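Local coordinates for protein transmembrane oligosaccharyl transferase (Archaeoglobus fulgidus, PDB 3WAJ) that is a membrane protein of the STT3/AglB family, pairing a transmembrane GT-C region that holds a zinc ion with a globular soluble region, at residues 504-509 with 769-774; 585-590 with 680-685; 606-611 with 691-696. All coordinates share one frame; numbering follows the deposited sequence.

Contact 1: 504-509 with 769-774; sequences YDALTW and GYVKIF
A506, W509, V771 and I773 carry this contact. Their side chains meet through carbon atoms, and one methyl also packs against a backbone carbonyl. A506 points its methyl at the strand. CB of A506 lies 3.8 Å from CG1 of V771. I773 supplies the second touch. Its CD1 reaches between A506 and W509, residues one helical turn apart. CD1 of I773 is 4.2 Å from CB of A506 and 3.8 Å from CE3 of the W509 ring. It approaches the six-membered end of the indole at a slant, with CZ3 the next ring atom near it. The reach of I773 follows from its torsions. CG1 is anti to the carbonyl carbon (chi1 -59°), and CD1 continues in an extended line (chi2 175°). CD1 of I773 also sits 3.7 Å from O of A506, in packing contact.

The backbone on each side is bonded within its own layer. In the helix, N of T508 donates to O of Y504 at 3.0 Å, and N of W509 donates to O of D505 at 2.8 Å. No hydrogen bond joins the two segments. The strand bonds to its neighbours instead: K772 pairs with S610, and I773 with I696 and Y697.

V771 and I773 face the helix, while K772 between them turns to the other side of the sheet. There its NZ forms a salt bridge with D686. The W509 ring also stacks with Y697 of strand 693-698, so the helix covers two adjacent strands.

The helix axis runs 9.1 Å from the strand axis, and their directions differ by 22°. This is a helix laid nearly parallel along one face of a mixed beta-sheet, as in layered alpha/beta folds. It belongs to the soluble region of this AglB protein.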
ATOM      1  N   TYR A 504       0.053  15.758  -5.848  1.00 31.18           N
ATOM      2  CA  TYR A 504       1.436  15.888  -6.289  1.00 32.17           C
ATOM      3  C   TYR A 504       1.873  17.343  -6.242  1.00 34.39           C
ATOM      4  O   TYR A 504       2.990  17.641  -5.802  1.00 38.63           O
ATOM      5  CB  TYR A 504       1.662  15.283  -7.682  1.00 32.46           C
ATOM      6  CG  TYR A 504       3.111  15.327  -8.117  1.00 36.61           C
ATOM      7  CD1 TYR A 504       3.978  14.272  -7.834  1.00 27.90           C
ATOM      8  CD2 TYR A 504       3.614  16.434  -8.810  1.00 37.35           C
ATOM      9  CE1 TYR A 504       5.316  14.319  -8.225  1.00 37.97           C
ATOM     10  CE2 TYR A 504       4.950  16.494  -9.206  1.00 38.33           C
ATOM     11  CZ  TYR A 504       5.794  15.439  -8.915  1.00 46.22           C
ATOM     12  OH  TYR A 504       7.099  15.519  -9.320  1.00 45.98           O
ATOM     13  N   ASP A 505       1.002  18.258  -6.672  1.00 34.44           N
ATOM     14  CA  ASP A 505       1.360  19.688  -6.656  1.00 34.88           C
ATOM     15  C   ASP A 505       1.450  20.232  -5.239  1.00 34.69           C
ATOM     16  O   ASP A 505       2.326  21.042  -4.933  1.00 40.07           O
ATOM     17  CB  ASP A 505       0.380  20.529  -7.485  1.00 35.55           C
ATOM     18  CG  ASP A 505       0.572  20.344  -8.974  1.00 39.46           C
ATOM     19  OD1 ASP A 505       1.596  19.742  -9.350  1.00 38.47           O
ATOM     20  OD2 ASP A 505      -0.296  20.800  -9.762  1.00 42.06           O
ATOM     21  N   ALA A 506       0.544  19.778  -4.377  1.00 25.46           N
ATOM     22  CA  ALA A 506       0.560  20.211  -2.981  1.00 28.62           C
ATOM     23  C   ALA A 506       1.906  19.863  -2.334  1.00 30.04           C
ATOM     24  O   ALA A 506       2.512  20.676  -1.649  1.00 30.54           O
ATOM     25  CB  ALA A 506      -0.599  19.587  -2.201  1.00 28.41           C
ATOM     26  N   LEU A 507       2.390  18.655  -2.590  1.00 31.49           N
ATOM     27  CA  LEU A 507       3.653  18.208  -2.005  1.00 35.31           C
ATOM     28  C   LEU A 507       4.885  18.891  -2.611  1.00 37.60           C
ATOM     29  O   LEU A 507       5.800  19.248  -1.874  1.00 35.17           O
ATOM     30  CB  LEU A 507       3.763  16.683  -2.072  1.00 29.98           C
ATOM     31  CG  LEU A 507       2.582  16.095  -1.320  1.00 29.92           C
ATOM     32  CD1 LEU A 507       2.524  14.591  -1.472  1.00 25.97           C
ATOM     33  CD2 LEU A 507       2.672  16.516   0.145  1.00 28.75           C
ATOM     34  N   THR A 508       4.912  19.085  -3.935  1.00 31.80           N
ATOM     35  CA  THR A 508       6.019  19.849  -4.527  1.00 36.99           C
ATOM     36  C   THR A 508       6.001  21.257  -3.975  1.00 38.80           C
ATOM     37  O   THR A 508       7.049  21.836  -3.704  1.00 43.99           O
ATOM     38  CB  THR A 508       6.018  19.918  -6.072  1.00 35.07           C
ATOM     39  OG1 THR A 508       4.767  20.435  -6.526  1.00 43.89           O
ATOM     40  CG2 THR A 508       6.282  18.548  -6.683  1.00 26.76           C
ATOM     41  N   TRP A 509       4.803  21.809  -3.803  1.00 35.87           N
ATOM     42  CA  TRP A 509       4.672  23.122  -3.178  1.00 37.69           C
ATOM     43  C   TRP A 509       5.295  23.113  -1.782  1.00 39.81           C
ATOM     44  O   TRP A 509       6.075  23.996  -1.434  1.00 39.66           O
ATOM     45  CB  TRP A 509       3.203  23.549  -3.085  1.00 35.11           C
ATOM     46  CG  TRP A 509       3.045  24.912  -2.466  1.00 38.94           C
ATOM     47  CD1 TRP A 509       3.053  26.120  -3.120  1.00 38.29           C
ATOM     48  CD2 TRP A 509       2.880  25.217  -1.063  1.00 38.24           C
ATOM     49  NE1 TRP A 509       2.902  27.145  -2.213  1.00 36.06           N
ATOM     50  CE2 TRP A 509       2.795  26.625  -0.948  1.00 36.05           C
ATOM     51  CE3 TRP A 509       2.808  24.434   0.101  1.00 34.64           C
ATOM     52  CZ2 TRP A 509       2.626  27.274   0.289  1.00 35.99           C
ATOM     53  CZ3 TRP A 509       2.634  25.074   1.332  1.00 36.79           C
ATOM     54  CH2 TRP A 509       2.544  26.483   1.415  1.00 40.58           C
ATOM     55  N   GLY A 769     -10.792  22.805  -1.849  1.00 37.33           N
ATOM     56  CA  GLY A 769      -9.664  22.080  -2.409  1.00 34.41           C
ATOM     57  C   GLY A 769      -9.610  20.631  -1.945  1.00 33.01           C
ATOM     58  O   GLY A 769      -9.849  20.320  -0.755  1.00 34.68           O
ATOM     59  N   TYR A 770      -9.276  19.750  -2.885  1.00 30.00           N
ATOM     60  CA  TYR A 770      -9.074  18.323  -2.605  1.00 35.54           C
ATOM     61  C   TYR A 770      -8.036  18.131  -1.492  1.00 36.28           C
ATOM     62  O   TYR A 770      -8.242  17.346  -0.561  1.00 37.88           O
ATOM     63  CB  TYR A 770      -8.592  17.624  -3.876  1.00 31.73           C
ATOM     64  CG  TYR A 770      -8.708  16.113  -3.878  1.00 36.47           C
ATOM     65  CD1 TYR A 770      -9.604  15.474  -4.719  1.00 32.79           C
ATOM     66  CD2 TYR A 770      -7.890  15.317  -3.070  1.00 34.34           C
ATOM     67  CE1 TYR A 770      -9.699  14.090  -4.751  1.00 27.30           C
ATOM     68  CE2 TYR A 770      -7.989  13.930  -3.094  1.00 25.11           C
ATOM     69  CZ  TYR A 770      -8.900  13.330  -3.934  1.00 29.12           C
ATOM     70  OH  TYR A 770      -9.020  11.968  -3.970  1.00 37.71           O
ATOM     71  N   VAL A 771      -6.920  18.846  -1.605  1.00 29.30           N
ATOM     72  CA  VAL A 771      -5.850  18.761  -0.615  1.00 31.90           C
ATOM     73  C   VAL A 771      -5.668  20.108   0.064  1.00 31.10           C
ATOM     74  O   VAL A 771      -5.629  21.134  -0.606  1.00 38.17           O
ATOM     75  CB  VAL A 771      -4.517  18.341  -1.256  1.00 31.02           C
ATOM     76  CG1 VAL A 771      -3.443  18.167  -0.178  1.00 27.49           C
ATOM     77  CG2 VAL A 771      -4.685  17.051  -2.031  1.00 26.99           C
ATOM     78  N   LYS A 772      -5.573  20.101   1.392  1.00 34.52           N
ATOM     79  CA  LYS A 772      -5.330  21.324   2.159  1.00 37.57           C
ATOM     80  C   LYS A 772      -4.135  21.151   3.091  1.00 35.32           C
ATOM     81  O   LYS A 772      -3.961  20.094   3.688  1.00 32.52           O
ATOM     82  CB  LYS A 772      -6.575  21.733   2.953  1.00 31.54           C
ATOM     83  CG  LYS A 772      -7.730  22.177   2.083  1.00 33.47           C
ATOM     84  CD  LYS A 772      -8.972  22.353   2.932  1.00 34.59           C
ATOM     85  CE  LYS A 772     -10.228  22.324   2.086  1.00 27.84           C
ATOM     86  NZ  LYS A 772     -11.373  22.822   2.875  1.00 29.00           N
ATOM     87  N   ILE A 773      -3.319  22.192   3.202  1.00 29.00           N
ATOM     88  CA  ILE A 773      -2.169  22.173   4.093  1.00 30.25           C
ATOM     89  C   ILE A 773      -2.323  23.228   5.188  1.00 30.22           C
ATOM     90  O   ILE A 773      -2.624  24.390   4.918  1.00 39.42           O
ATOM     91  CB  ILE A 773      -0.877  22.438   3.316  1.00 31.96           C
ATOM     92  CG1 ILE A 773      -0.696  21.383   2.234  1.00 27.21           C
ATOM     93  CG2 ILE A 773       0.339  22.451   4.231  1.00 37.73           C
ATOM     94  CD1 ILE A 773       0.502  21.653   1.328  1.00 27.73           C
ATOM     95  N   PHE A 774      -2.103  22.828   6.428  1.00 31.08           N
ATOM     96  CA  PHE A 774      -2.154  23.759   7.542  1.00 28.60           C
ATOM     97  C   PHE A 774      -0.800  23.812   8.257  1.00 36.23           C
ATOM     98  O   PHE A 774      -0.035  22.839   8.239  1.00 37.08           O
ATOM     99  CB  PHE A 774      -3.235  23.326   8.528  1.00 30.49           C
ATOM    100  CG  PHE A 774      -4.610  23.254   7.923  1.00 32.82           C
ATOM    101  CD1 PHE A 774      -5.517  24.295   8.107  1.00 33.38           C
ATOM    102  CD2 PHE A 774      -5.000  22.148   7.167  1.00 28.68           C
ATOM    103  CE1 PHE A 774      -6.800  24.249   7.541  1.00 28.16           C
ATOM    104  CE2 PHE A 774      -6.289  22.088   6.601  1.00 29.36           C
ATOM    105  CZ  PHE A 774      -7.186  23.147   6.792  1.00 23.78           C
TER

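Contact 2: 585-590 with 680-685; sequences SSFFTA and AKLHLF
The carbonyl oxygen S585 O takes two bonds from one residue, T589. The hydroxyl OG1 of T589 donates to S585 O at 2.8 Å, with a C=O...donor angle of 154°. The backbone N of T589 donates to S585 O at 3.2 Å. The two donors come from opposite faces of the carbonyl plane. T589 is the first residue past the helix, so both bonds fall at the C-terminal end of the helix. A680 O is also held twice, by the N atoms of L684 and F685, each at 2.9 Å. The bond from F685 marks a wider pi-type turn.

Between the segments the only direct touches are apolar. L682 points at 585-590, and its CD1 methyl meets both phenylalanines. CD1 of L682 is 4.0 Å from CE2 of F587 and 4.4 Å from CE1 of F588, reaching each ring at a slant. The F587 and L682 side chains cross at about a right angle. F587 has its CG anti to the backbone N (chi1 179°), which carries the ring toward L682. The two rings also pack on each other: CD2 of F587 stands 3.7 Å above the F588 plane, over its centre. F587 thus presents its rim to the F588 face, which probably restricts the turning of both rings.

One water adds a polar bridge. It accepts from NZ of K681 at 2.9 Å and donates to O of A590. The long, extended K681 side chain makes that reach possible.

Around this contact, F587 rests on A596 and V599 of helix 593-602. F588 packs on M614 of helix 612-615 and on V608 of strand 605-611. Backbone bonds of F588 with E679 and A590 with M678 join the end of helix 584-588 to the start of helix 678-684, beside the sheet.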
ATOM      1  N   SER A 585      -4.363   8.841  13.829  1.00 28.83           N
ATOM      2  CA  SER A 585      -5.774   8.641  14.137  1.00 32.34           C
ATOM      3  C   SER A 585      -6.184   9.446  15.368  1.00 31.74           C
ATOM      4  O   SER A 585      -7.310   9.925  15.464  1.00 42.48           O
ATOM      5  CB  SER A 585      -6.123   7.153  14.306  1.00 35.79           C
ATOM      6  OG  SER A 585      -5.590   6.623  15.502  1.00 40.77           O
ATOM      7  N   SER A 586      -5.264   9.618  16.302  1.00 30.73           N
ATOM      8  CA  SER A 586      -5.595  10.300  17.554  1.00 34.63           C
ATOM      9  C   SER A 586      -5.535  11.807  17.344  1.00 35.58           C
ATOM     10  O   SER A 586      -6.134  12.580  18.095  1.00 38.05           O
ATOM     11  CB  SER A 586      -4.649   9.865  18.674  1.00 34.07           C
ATOM     12  OG  SER A 586      -3.323   9.796  18.197  1.00 38.54           O
ATOM     13  N   PHE A 587      -4.810  12.232  16.314  1.00 29.82           N
ATOM     14  CA  PHE A 587      -4.823  13.642  15.973  1.00 30.87           C
ATOM     15  C   PHE A 587      -6.156  13.989  15.271  1.00 33.01           C
ATOM     16  O   PHE A 587      -6.910  14.836  15.747  1.00 37.33           O
ATOM     17  CB  PHE A 587      -3.593  14.025  15.146  1.00 32.51           C
ATOM     18  CG  PHE A 587      -3.568  15.472  14.740  1.00 29.44           C
ATOM     19  CD1 PHE A 587      -3.121  16.444  15.620  1.00 28.81           C
ATOM     20  CD2 PHE A 587      -4.018  15.870  13.481  1.00 31.59           C
ATOM     21  CE1 PHE A 587      -3.117  17.798  15.260  1.00 32.68           C
ATOM     22  CE2 PHE A 587      -4.013  17.221  13.107  1.00 26.56           C
ATOM     23  CZ  PHE A 587      -3.566  18.181  13.997  1.00 32.17           C
ATOM     24  N   PHE A 588      -6.469  13.303  14.176  1.00 31.50           N
ATOM     25  CA  PHE A 588      -7.631  13.682  13.346  1.00 34.20           C
ATOM     26  C   PHE A 588      -9.011  13.393  13.921  1.00 40.91           C
ATOM     27  O   PHE A 588      -9.993  14.017  13.506  1.00 40.59           O
ATOM     28  CB  PHE A 588      -7.525  13.114  11.920  1.00 27.49           C
ATOM     29  CG  PHE A 588      -6.352  13.657  11.149  1.00 24.89           C
ATOM     30  CD1 PHE A 588      -6.384  14.944  10.621  1.00 27.40           C
ATOM     31  CD2 PHE A 588      -5.202  12.889  10.970  1.00 24.81           C
ATOM     32  CE1 PHE A 588      -5.282  15.466   9.914  1.00 28.12           C
ATOM     33  CE2 PHE A 588      -4.090  13.396  10.273  1.00 28.06           C
ATOM     34  CZ  PHE A 588      -4.128  14.684   9.745  1.00 32.02           C
ATOM     35  N   THR A 589      -9.101  12.460  14.867  1.00 37.31           N
ATOM     36  CA  THR A 589     -10.400  12.202  15.492  1.00 38.40           C
ATOM     37  C   THR A 589     -10.494  12.841  16.864  1.00 37.02           C
ATOM     38  O   THR A 589     -11.422  12.553  17.629  1.00 34.06           O
ATOM     39  CB  THR A 589     -10.678  10.717  15.676  1.00 36.76           C
ATOM     40  OG1 THR A 589      -9.780  10.216  16.662  1.00 32.19           O
ATOM     41  CG2 THR A 589     -10.518   9.941  14.351  1.00 33.70           C
ATOM     42  N   ALA A 590      -9.505  13.667  17.188  1.00 35.10           N
ATOM     43  CA  ALA A 590      -9.470  14.328  18.485  1.00 34.98           C
ATOM     44  C   ALA A 590     -10.643  15.298  18.562  1.00 39.64           C
ATOM     45  O   ALA A 590     -10.885  16.095  17.633  1.00 44.85           O
ATOM     46  CB  ALA A 590      -8.158  15.054  18.686  1.00 30.68           C
ATOM     47  N   ALA A 680     -12.782  17.408  10.898  1.00 34.40           N
ATOM     48  CA  ALA A 680     -13.885  18.252  10.403  1.00 36.66           C
ATOM     49  C   ALA A 680     -13.568  19.732  10.534  1.00 37.29           C
ATOM     50  O   ALA A 680     -13.924  20.527   9.666  1.00 41.18           O
ATOM     51  CB  ALA A 680     -15.211  17.922  11.083  1.00 27.81           C
ATOM     52  N   LYS A 681     -12.926  20.102  11.639  1.00 35.91           N
ATOM     53  CA  LYS A 681     -12.561  21.499  11.874  1.00 37.38           C
ATOM     54  C   LYS A 681     -11.556  21.972  10.835  1.00 41.27           C
ATOM     55  O   LYS A 681     -11.591  23.109  10.396  1.00 39.68           O
ATOM     56  CB  LYS A 681     -11.972  21.662  13.278  1.00 35.47           C
ATOM     57  CG  LYS A 681     -12.995  21.574  14.388  1.00 40.29           C
ATOM     58  CD  LYS A 681     -12.337  21.577  15.752  1.00 45.53           C
ATOM     59  CE  LYS A 681     -13.362  21.580  16.884  1.00 40.30           C
ATOM     60  NZ  LYS A 681     -12.674  21.636  18.188  1.00 45.12           N
ATOM     61  N   LEU A 682     -10.659  21.075  10.448  1.00 41.83           N
ATOM     62  CA  LEU A 682      -9.633  21.385   9.468  1.00 37.62           C
ATOM     63  C   LEU A 682     -10.194  21.384   8.041  1.00 39.60           C
ATOM     64  O   LEU A 682     -10.156  22.392   7.336  1.00 37.14           O
ATOM     65  CB  LEU A 682      -8.465  20.393   9.593  1.00 31.18           C
ATOM     66  CG  LEU A 682      -7.543  20.656  10.790  1.00 37.87           C
ATOM     67  CD1 LEU A 682      -6.573  19.484  11.039  1.00 37.38           C
ATOM     68  CD2 LEU A 682      -6.765  21.956  10.569  1.00 31.58           C
ATOM     69  N   HIS A 683     -10.732  20.253   7.611  1.00 36.98           N
ATOM     70  CA  HIS A 683     -11.101  20.156   6.219  1.00 35.17           C
ATOM     71  C   HIS A 683     -12.462  20.756   5.932  1.00 37.91           C
ATOM     72  O   HIS A 683     -12.649  21.365   4.876  1.00 43.08           O
ATOM     73  CB  HIS A 683     -11.011  18.726   5.687  1.00 38.05           C
ATOM     74  CG  HIS A 683     -10.695  18.669   4.230  1.00 38.24           C
ATOM     75  ND1 HIS A 683      -9.463  18.271   3.752  1.00 34.95           N
ATOM     76  CD2 HIS A 683     -11.439  18.987   3.148  1.00 34.81           C
ATOM     77  CE1 HIS A 683      -9.473  18.340   2.430  1.00 37.01           C
ATOM     78  NE2 HIS A 683     -10.659  18.774   2.039  1.00 32.99           N
ATOM     79  N   LEU A 684     -13.412  20.598   6.853  1.00 33.73           N
ATOM     80  CA  LEU A 684     -14.777  21.055   6.576  1.00 33.63           C
ATOM     81  C   LEU A 684     -14.937  22.528   6.928  1.00 38.04           C
ATOM     82  O   LEU A 684     -15.454  23.299   6.132  1.00 37.06           O
ATOM     83  CB  LEU A 684     -15.826  20.193   7.288  1.00 36.25           C
ATOM     84  CG  LEU A 684     -17.272  20.367   6.797  1.00 37.69           C
ATOM     85  CD1 LEU A 684     -17.913  19.029   6.513  1.00 32.05           C
ATOM     86  CD2 LEU A 684     -18.126  21.168   7.782  1.00 35.05           C
ATOM     87  N   PHE A 685     -14.462  22.927   8.104  1.00 39.17           N
ATOM     88  CA  PHE A 685     -14.556  24.327   8.519  1.00 37.49           C
ATOM     89  C   PHE A 685     -13.328  25.169   8.140  1.00 38.74           C
ATOM     90  O   PHE A 685     -13.229  26.333   8.544  1.00 39.58           O
ATOM     91  CB  PHE A 685     -14.824  24.423  10.037  1.00 39.16           C
ATOM     92  CG  PHE A 685     -16.112  23.767  10.472  1.00 41.67           C
ATOM     93  CD1 PHE A 685     -17.334  24.405  10.290  1.00 45.27           C
ATOM     94  CD2 PHE A 685     -16.100  22.519  11.060  1.00 40.55           C
ATOM     95  CE1 PHE A 685     -18.522  23.803  10.692  1.00 43.46           C
ATOM     96  CE2 PHE A 685     -17.279  21.912  11.462  1.00 41.41           C
ATOM     97  CZ  PHE A 685     -18.492  22.557  11.276  1.00 41.47           C
TER
HETATM   98  O   HOH W   1     -11.297  19.120  17.776  1.00 40.38           O

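Contact 3: 606-611 with 691-696; sequences KYVVSD and SHYRMI
Two torsions set up the Y607 and I696 meeting. Y607 has CG anti to its carbonyl carbon (chi1 -59°), which swings the ring back although the residue starts out pointing away from 691-696. I696 holds CG1 between its backbone N and carbonyl carbon (chi1 60°), and the rest of the chain is extended. CD1 of I696 then lies 3.6 Å from CE1 of Y607 and 3.7 Å from CD1 of the same ring. The methyl is nearest these two ring atoms and comes at a slant to the ring. The two side chains cross at about a right angle.

V608 and Y693 form the second touch. CG2 of V608 is 3.8 Å from CE1 of Y693 and 3.9 Å from CD1 of that ring. Again one methyl meets a tyrosine ring at a slant, and again the side chains are roughly perpendicular. No hydrogen bond links the segments.

Both tyrosine hydroxyls hydrogen-bond outside the two segments: that of Y607 with OH of Y832, that of Y693 with OE2 of E597. Each ring is thus in contact with a methyl and tethered at its far end.

Y607 and V608 are consecutive in the strand and point to opposite faces of the sheet. Strand 771-776 runs between the two strands and is antiparallel to both. The contact is a packing of second-neighbour strands over a central one, made once on each face. It belongs to the mixed beta-sheet of the soluble region, which carries helix 501-513 on the Y607 side and helix 593-602 on the Y693 side.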
ATOM      1  N   LYS A 606       4.643  20.310  12.628  1.00 36.24           N
ATOM      2  CA  LYS A 606       4.561  21.699  12.230  1.00 37.40           C
ATOM      3  C   LYS A 606       3.568  21.896  11.063  1.00 39.38           C
ATOM      4  O   LYS A 606       3.046  22.994  10.845  1.00 41.88           O
ATOM      5  CB  LYS A 606       5.948  22.227  11.863  1.00 33.66           C
ATOM      6  CG  LYS A 606       5.956  23.728  11.682  1.00 33.39           C
ATOM      7  CD  LYS A 606       7.307  24.292  11.217  1.00 41.96           C
ATOM      8  CE  LYS A 606       7.301  25.816  11.444  1.00 49.13           C
ATOM      9  NZ  LYS A 606       8.208  26.522  10.511  1.00 59.83           N
ATOM     10  N   TYR A 607       3.299  20.832  10.320  1.00 36.04           N
ATOM     11  CA  TYR A 607       2.313  20.901   9.239  1.00 32.94           C
ATOM     12  C   TYR A 607       1.350  19.741   9.278  1.00 32.75           C
ATOM     13  O   TYR A 607       1.711  18.622   9.655  1.00 35.27           O
ATOM     14  CB  TYR A 607       2.983  20.967   7.864  1.00 28.59           C
ATOM     15  CG  TYR A 607       3.872  22.164   7.754  1.00 31.79           C
ATOM     16  CD1 TYR A 607       3.345  23.399   7.400  1.00 34.43           C
ATOM     17  CD2 TYR A 607       5.228  22.079   8.057  1.00 28.85           C
ATOM     18  CE1 TYR A 607       4.138  24.514   7.316  1.00 34.42           C
ATOM     19  CE2 TYR A 607       6.044  23.195   7.976  1.00 37.93           C
ATOM     20  CZ  TYR A 607       5.486  24.414   7.608  1.00 42.66           C
ATOM     21  OH  TYR A 607       6.263  25.545   7.525  1.00 50.60           O
ATOM     22  N   VAL A 608       0.115  20.040   8.898  1.00 31.33           N
ATOM     23  CA  VAL A 608      -0.935  19.045   8.767  1.00 32.99           C
ATOM     24  C   VAL A 608      -1.323  19.035   7.284  1.00 33.21           C
ATOM     25  O   VAL A 608      -1.485  20.097   6.679  1.00 31.77           O
ATOM     26  CB  VAL A 608      -2.176  19.441   9.601  1.00 30.65           C
ATOM     27  CG1 VAL A 608      -3.236  18.341   9.561  1.00 29.91           C
ATOM     28  CG2 VAL A 608      -1.794  19.781  11.049  1.00 24.57           C
ATOM     29  N   VAL A 609      -1.453  17.849   6.693  1.00 27.95           N
ATOM     30  CA  VAL A 609      -1.983  17.729   5.338  1.00 24.87           C
ATOM     31  C   VAL A 609      -3.255  16.883   5.361  1.00 34.13           C
ATOM     32  O   VAL A 609      -3.244  15.724   5.812  1.00 29.39           O
ATOM     33  CB  VAL A 609      -0.977  17.097   4.365  1.00 29.46           C
ATOM     34  CG1 VAL A 609      -1.570  17.060   2.955  1.00 23.72           C
ATOM     35  CG2 VAL A 609       0.367  17.851   4.380  1.00 24.82           C
ATOM     36  N   SER A 610      -4.356  17.461   4.882  1.00 33.59           N
ATOM     37  CA  SER A 610      -5.652  16.796   4.947  1.00 28.70           C
ATOM     38  C   SER A 610      -6.309  16.785   3.583  1.00 33.86           C
ATOM     39  O   SER A 610      -6.263  17.783   2.842  1.00 34.91           O
ATOM     40  CB  SER A 610      -6.553  17.502   5.974  1.00 34.04           C
ATOM     41  OG  SER A 610      -7.915  17.130   5.837  1.00 30.51           O
ATOM     42  N   ASP A 611      -6.933  15.662   3.239  1.00 33.15           N
ATOM     43  CA  ASP A 611      -7.585  15.589   1.935  1.00 33.30           C
ATOM     44  C   ASP A 611      -9.068  15.232   2.013  1.00 32.56           C
ATOM     45  O   ASP A 611      -9.592  14.959   3.090  1.00 32.98           O
ATOM     46  CB  ASP A 611      -6.810  14.716   0.931  1.00 26.61           C
ATOM     47  CG  ASP A 611      -7.111  13.237   1.052  1.00 35.10           C
ATOM     48  OD1 ASP A 611      -7.642  12.768   2.096  1.00 42.77           O
ATOM     49  OD2 ASP A 611      -6.775  12.531   0.078  1.00 34.21           O
ATOM     50  N   SER A 691      -7.068  27.599  17.385  1.00 46.63           N
ATOM     51  CA  SER A 691      -6.148  28.637  17.854  1.00 45.32           C
ATOM     52  C   SER A 691      -4.743  28.509  17.294  1.00 45.55           C
ATOM     53  O   SER A 691      -4.049  29.512  17.117  1.00 45.66           O
ATOM     54  CB  SER A 691      -6.070  28.614  19.377  1.00 43.96           C
ATOM     55  OG  SER A 691      -7.250  29.121  19.939  1.00 50.56           O
ATOM     56  N   HIS A 692      -4.341  27.271  17.017  1.00 40.80           N
ATOM     57  CA  HIS A 692      -2.952  26.932  16.740  1.00 39.60           C
ATOM     58  C   HIS A 692      -2.731  26.387  15.335  1.00 41.32           C
ATOM     59  O   HIS A 692      -1.688  25.797  15.053  1.00 41.68           O
ATOM     60  CB  HIS A 692      -2.466  25.899  17.760  1.00 42.48           C
ATOM     61  CG  HIS A 692      -2.563  26.371  19.178  1.00 48.85           C
ATOM     62  ND1 HIS A 692      -1.718  27.329  19.699  1.00 51.49           N
ATOM     63  CD2 HIS A 692      -3.416  26.036  20.174  1.00 43.12           C
ATOM     64  CE1 HIS A 692      -2.042  27.556  20.960  1.00 51.76           C
ATOM     65  NE2 HIS A 692      -3.070  26.786  21.271  1.00 50.48           N
ATOM     66  N   TYR A 693      -3.709  26.571  14.453  1.00 39.33           N
ATOM     67  CA  TYR A 693      -3.589  26.080  13.077  1.00 35.25           C
ATOM     68  C   TYR A 693      -4.102  27.133  12.118  1.00 37.40           C
ATOM     69  O   TYR A 693      -5.091  27.797  12.412  1.00 39.02           O
ATOM     70  CB  TYR A 693      -4.377  24.770  12.900  1.00 32.35           C
ATOM     71  CG  TYR A 693      -3.866  23.696  13.809  1.00 33.40           C
ATOM     72  CD1 TYR A 693      -2.964  22.764  13.354  1.00 29.42           C
ATOM     73  CD2 TYR A 693      -4.245  23.649  15.141  1.00 36.34           C
ATOM     74  CE1 TYR A 693      -2.457  21.792  14.197  1.00 38.25           C
ATOM     75  CE2 TYR A 693      -3.731  22.681  16.004  1.00 34.04           C
ATOM     76  CZ  TYR A 693      -2.847  21.759  15.520  1.00 35.63           C
ATOM     77  OH  TYR A 693      -2.342  20.797  16.359  1.00 40.33           O
ATOM     78  N   ARG A 694      -3.430  27.294  10.979  1.00 40.98           N
ATOM     79  CA  ARG A 694      -3.879  28.224   9.928  1.00 41.65           C
ATOM     80  C   ARG A 694      -3.723  27.501   8.605  1.00 40.31           C
ATOM     81  O   ARG A 694      -2.822  26.665   8.459  1.00 38.68           O
ATOM     82  CB  ARG A 694      -3.046  29.525   9.933  1.00 42.50           C
ATOM     83  CG  ARG A 694      -1.520  29.318   9.904  1.00 39.68           C
ATOM     84  CD  ARG A 694      -0.795  30.633   9.762  1.00 41.99           C
ATOM     85  NE  ARG A 694       0.663  30.508   9.706  1.00 43.01           N
ATOM     86  CZ  ARG A 694       1.505  31.542   9.689  1.00 42.99           C
ATOM     87  NH1 ARG A 694       1.038  32.779   9.730  1.00 45.84           N
ATOM     88  NH2 ARG A 694       2.808  31.339   9.638  1.00 34.73           N
ATOM     89  N   MET A 695      -4.593  27.784   7.646  1.00 36.25           N
ATOM     90  CA  MET A 695      -4.414  27.207   6.323  1.00 34.13           C
ATOM     91  C   MET A 695      -3.304  27.990   5.625  1.00 34.15           C
ATOM     92  O   MET A 695      -3.205  29.209   5.787  1.00 34.67           O
ATOM     93  CB  MET A 695      -5.721  27.275   5.540  1.00 37.81           C
ATOM     94  CG  MET A 695      -5.645  26.789   4.095  1.00 42.64           C
ATOM     95  SD  MET A 695      -7.300  26.462   3.484  1.00 42.55           S
ATOM     96  CE  MET A 695      -6.998  26.814   1.807  1.00 91.91           C
ATOM     97  N   ILE A 696      -2.453  27.302   4.871  1.00 32.24           N
ATOM     98  CA  ILE A 696      -1.396  28.006   4.146  1.00 36.45           C
ATOM     99  C   ILE A 696      -1.457  27.780   2.645  1.00 38.35           C
ATOM    100  O   ILE A 696      -0.864  28.546   1.872  1.00 41.85           O
ATOM    101  CB  ILE A 696       0.003  27.653   4.666  1.00 32.33           C
ATOM    102  CG1 ILE A 696       0.269  26.158   4.525  1.00 36.63           C
ATOM    103  CG2 ILE A 696       0.157  28.095   6.105  1.00 26.46           C
ATOM    104  CD1 ILE A 696       1.642  25.741   5.042  1.00 37.92           C
TER

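From the N terminus, the chain passes 504-509, 585-590, 606-611, 680-685, 691-696 and then 769-774. Contact 1 closes the longest loop and encloses the other two. Contacts 2 and 3 cross, because their segments alternate: 680-685 returns to 585-590 before 691-696 returns to 606-611. Strand 771-776 lies between the two strands of contact 3, so contacts 1 and 3 share one sheet. Contact 1 sets a helix on one face of it. Contact 2 joins two short helices on the other face. H683 ties the three together: its ND1 meets S610 OG at 2.8 Å, and its O meets K772 NZ at 2.8 Å.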